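Local coordinates for protein alginate lyase (Bacteroides ovatus, PDB 3NNB) that probably cleaves the polysaccharide alginate by beta-elimination, leaving an unsaturated sugar at the new non-reducing end, at residues 145-150 against 203-208. Numbering follows the deposited sequence.
Sequences HLTYGQ and VEWMQT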
loop_
_atom_site.group_PDB
_atom_site.type_symbol
_atom_site.label_atom_id
_atom_site.label_comp_id
_atom_site.label_asym_id
_atom_site.label_seq_id
_atom_site.Cartn_x
_atom_site.Cartn_y
_atom_site.Cartn_z
ATOM N N HIS A 145 -13.152 -2.120 -10.944
ATOM C CA HIS A 145 -12.315 -1.401 -11.906
ATOM C C HIS A 145 -12.069 0.008 -11.402
ATOM O O HIS A 145 -12.765 0.495 -10.530
ATOM C CB HIS A 145 -12.965 -1.334 -13.279
ATOM C CG HIS A 145 -14.179 -0.467 -13.331
ATOM N ND1 HIS A 145 -14.110 0.903 -13.546
ATOM C CD2 HIS A 145 -15.487 -0.767 -13.196
ATOM C CE1 HIS A 145 -15.330 1.396 -13.547
ATOM N NE2 HIS A 145 -16.181 0.412 -13.324
ATOM N N LEU A 146 -11.054 0.654 -11.966
ATOM C CA LEU A 146 -10.703 2.020 -11.609
ATOM C C LEU A 146 -10.617 2.888 -12.886
ATOM O O LEU A 146 -9.751 3.739 -13.027
ATOM C CB LEU A 146 -9.388 2.045 -10.792
ATOM C CG LEU A 146 -9.575 1.644 -9.312
ATOM C CD1 LEU A 146 -9.423 0.135 -9.210
ATOM C CD2 LEU A 146 -8.571 2.322 -8.421
ATOM N N THR A 147 -11.601 2.744 -13.787
ATOM C CA THR A 147 -11.684 3.595 -14.960
ATOM C C THR A 147 -11.738 5.076 -14.603
ATOM O O THR A 147 -11.207 5.916 -15.359
ATOM C CB THR A 147 -12.877 3.165 -15.853
ATOM O OG1 THR A 147 -12.662 1.804 -16.211
ATOM C CG2 THR A 147 -12.968 4.056 -17.133
ATOM N N TYR A 148 -12.327 5.401 -13.442
ATOM C CA TYR A 148 -12.475 6.797 -13.026
ATOM C C TYR A 148 -11.617 7.143 -11.807
ATOM O O TYR A 148 -11.938 8.042 -11.065
ATOM C CB TYR A 148 -13.949 7.152 -12.857
ATOM C CG TYR A 148 -14.685 7.014 -14.191
ATOM C CD1 TYR A 148 -14.627 8.044 -15.134
ATOM C CD2 TYR A 148 -15.356 5.849 -14.533
ATOM C CE1 TYR A 148 -15.243 7.907 -16.384
ATOM C CE2 TYR A 148 -15.949 5.709 -15.767
ATOM C CZ TYR A 148 -15.920 6.754 -16.688
ATOM O OH TYR A 148 -16.519 6.607 -17.954
ATOM N N GLY A 149 -10.531 6.377 -11.617
ATOM C CA GLY A 149 -9.535 6.688 -10.590
ATOM C C GLY A 149 -8.724 7.907 -11.004
ATOM O O GLY A 149 -8.202 7.965 -12.118
ATOM N N GLN A 150 -8.577 8.841 -10.077
ATOM C CA GLN A 150 -7.823 10.089 -10.299
ATOM C C GLN A 150 -8.146 10.850 -11.577
ATOM O O GLN A 150 -7.272 11.214 -12.387
ATOM C CB GLN A 150 -6.321 9.884 -10.115
ATOM C CG GLN A 150 -5.967 9.523 -8.708
ATOM C CD GLN A 150 -4.491 9.597 -8.428
ATOM O OE1 GLN A 150 -3.752 10.378 -9.069
ATOM N NE2 GLN A 150 -4.033 8.790 -7.459
ATOM N N VAL A 203 -8.361 -8.049 -11.488
ATOM C CA VAL A 203 -7.187 -8.528 -12.222
ATOM C C VAL A 203 -7.441 -8.632 -13.733
ATOM O O VAL A 203 -6.593 -8.164 -14.523
ATOM C CB VAL A 203 -6.602 -9.843 -11.656
ATOM C CG1 VAL A 203 -5.479 -10.398 -12.652
ATOM C CG2 VAL A 203 -6.028 -9.606 -10.206
ATOM N N GLU A 204 -8.613 -9.124 -14.111
ATOM C CA GLU A 204 -9.027 -9.110 -15.512
ATOM C C GLU A 204 -9.034 -7.698 -16.087
ATOM O O GLU A 204 -8.572 -7.485 -17.201
ATOM C CB GLU A 204 -10.405 -9.751 -15.669
ATOM C CG GLU A 204 -10.331 -11.263 -15.520
ATOM C CD GLU A 204 -11.681 -11.938 -15.564
ATOM O OE1 GLU A 204 -12.716 -11.284 -15.413
ATOM O OE2 GLU A 204 -11.668 -13.161 -15.737
ATOM N N TRP A 205 -9.579 -6.743 -15.334
ATOM C CA TRP A 205 -9.584 -5.374 -15.780
ATOM C C TRP A 205 -8.155 -4.843 -15.877
ATOM O O TRP A 205 -7.827 -4.113 -16.831
ATOM C CB TRP A 205 -10.432 -4.528 -14.814
ATOM C CG TRP A 205 -10.469 -3.098 -15.167
ATOM C CD1 TRP A 205 -11.250 -2.510 -16.127
ATOM C CD2 TRP A 205 -9.653 -2.065 -14.622
ATOM N NE1 TRP A 205 -10.982 -1.160 -16.188
ATOM C CE2 TRP A 205 -9.997 -0.858 -15.291
ATOM C CE3 TRP A 205 -8.633 -2.034 -13.666
ATOM C CZ2 TRP A 205 -9.358 0.342 -15.020
ATOM C CZ3 TRP A 205 -8.026 -0.836 -13.384
ATOM C CH2 TRP A 205 -8.386 0.342 -14.070
HETATM N N MSE A 206 -7.310 -5.135 -14.884
HETATM C CA MSE A 206 -5.922 -4.631 -14.877
HETATM C C MSE A 206 -5.138 -5.108 -16.109
HETATM O O MSE A 206 -4.310 -4.379 -16.648
HETATM C CB MSE A 206 -5.191 -5.072 -13.628
HETATM C CG MSE A 206 -5.652 -4.312 -12.402
HETATM SE SE MSE A 206 -4.903 -5.043 -10.758
HETATM C CE MSE A 206 -3.082 -4.515 -10.995
ATOM N N GLN A 207 -5.413 -6.328 -16.531
ATOM C CA GLN A 207 -4.696 -6.889 -17.671
ATOM C C GLN A 207 -5.233 -6.471 -19.049
ATOM O O GLN A 207 -4.539 -6.657 -20.037
ATOM C CB GLN A 207 -4.615 -8.400 -17.561
ATOM C CG GLN A 207 -3.650 -8.829 -16.453
ATOM C CD GLN A 207 -2.750 -9.978 -16.888
ATOM O OE1 GLN A 207 -1.570 -9.779 -17.177
ATOM N NE2 GLN A 207 -3.310 -11.174 -16.952
ATOM N N THR A 208 -6.415 -5.856 -19.101
ATOM C CA THR A 208 -7.058 -5.456 -20.363
ATOM C C THR A 208 -7.336 -3.976 -20.586
ATOM O O THR A 208 -7.308 -3.521 -21.721
ATOM C CB THR A 208 -8.358 -6.256 -20.611
ATOM O OG1 THR A 208 -9.293 -6.016 -19.537
ATOM C CG2 THR A 208 -8.017 -7.766 -20.741
HETATM O O HOH W 1 -11.139 0.833 -18.335
#
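One face of the Trp205 indole carries CB of His145 and the backbone amide of Leu146. CB of His145 sits almost exactly over the five-membered ring, 3.4 Å from its centroid and 3° off the normal, a CH-pi contact. Beside it, over the benzene half, lies the amide of Leu146, whose N is 3.4 Å from Trp205 CH2; CB of Leu146 adds an apolar touch at the same carbon. The imidazole itself is not stacked on the indole, the two planes standing at 48°. At the imidazole edge, ND1 of His145 accepts the backbone N-H of Thr147 in the ring plane, at 3.1 Å and a nearly straight 165°. The remaining ring nitrogen, NE2, is hydrogen-bonded to Asp62, so histidine suits a place where both nitrogens are used. A chi1 of 178° swings CG of Trp205 opposite the backbone N and carries the indole from helix 189-208 to the loop. Tryptophan fits here because it joins a broad flat face to an N-H donor at its rim. A single water accepts from that NE1 at 2.9 Å and is bonded to OG1 of Thr147 at 2.8 Å, a hydroxyl able to give or take. A type I turn from Leu146 to Gly149 folds the loop here. Replacing Trp205 by an alanine would probably open a gap beneath His145 CB and the Leu146 amide and cost the water its indole donor. Helix and loop are probably held together largely by dispersion and CH-pi attraction over the indole face, with the water supplying a polar link.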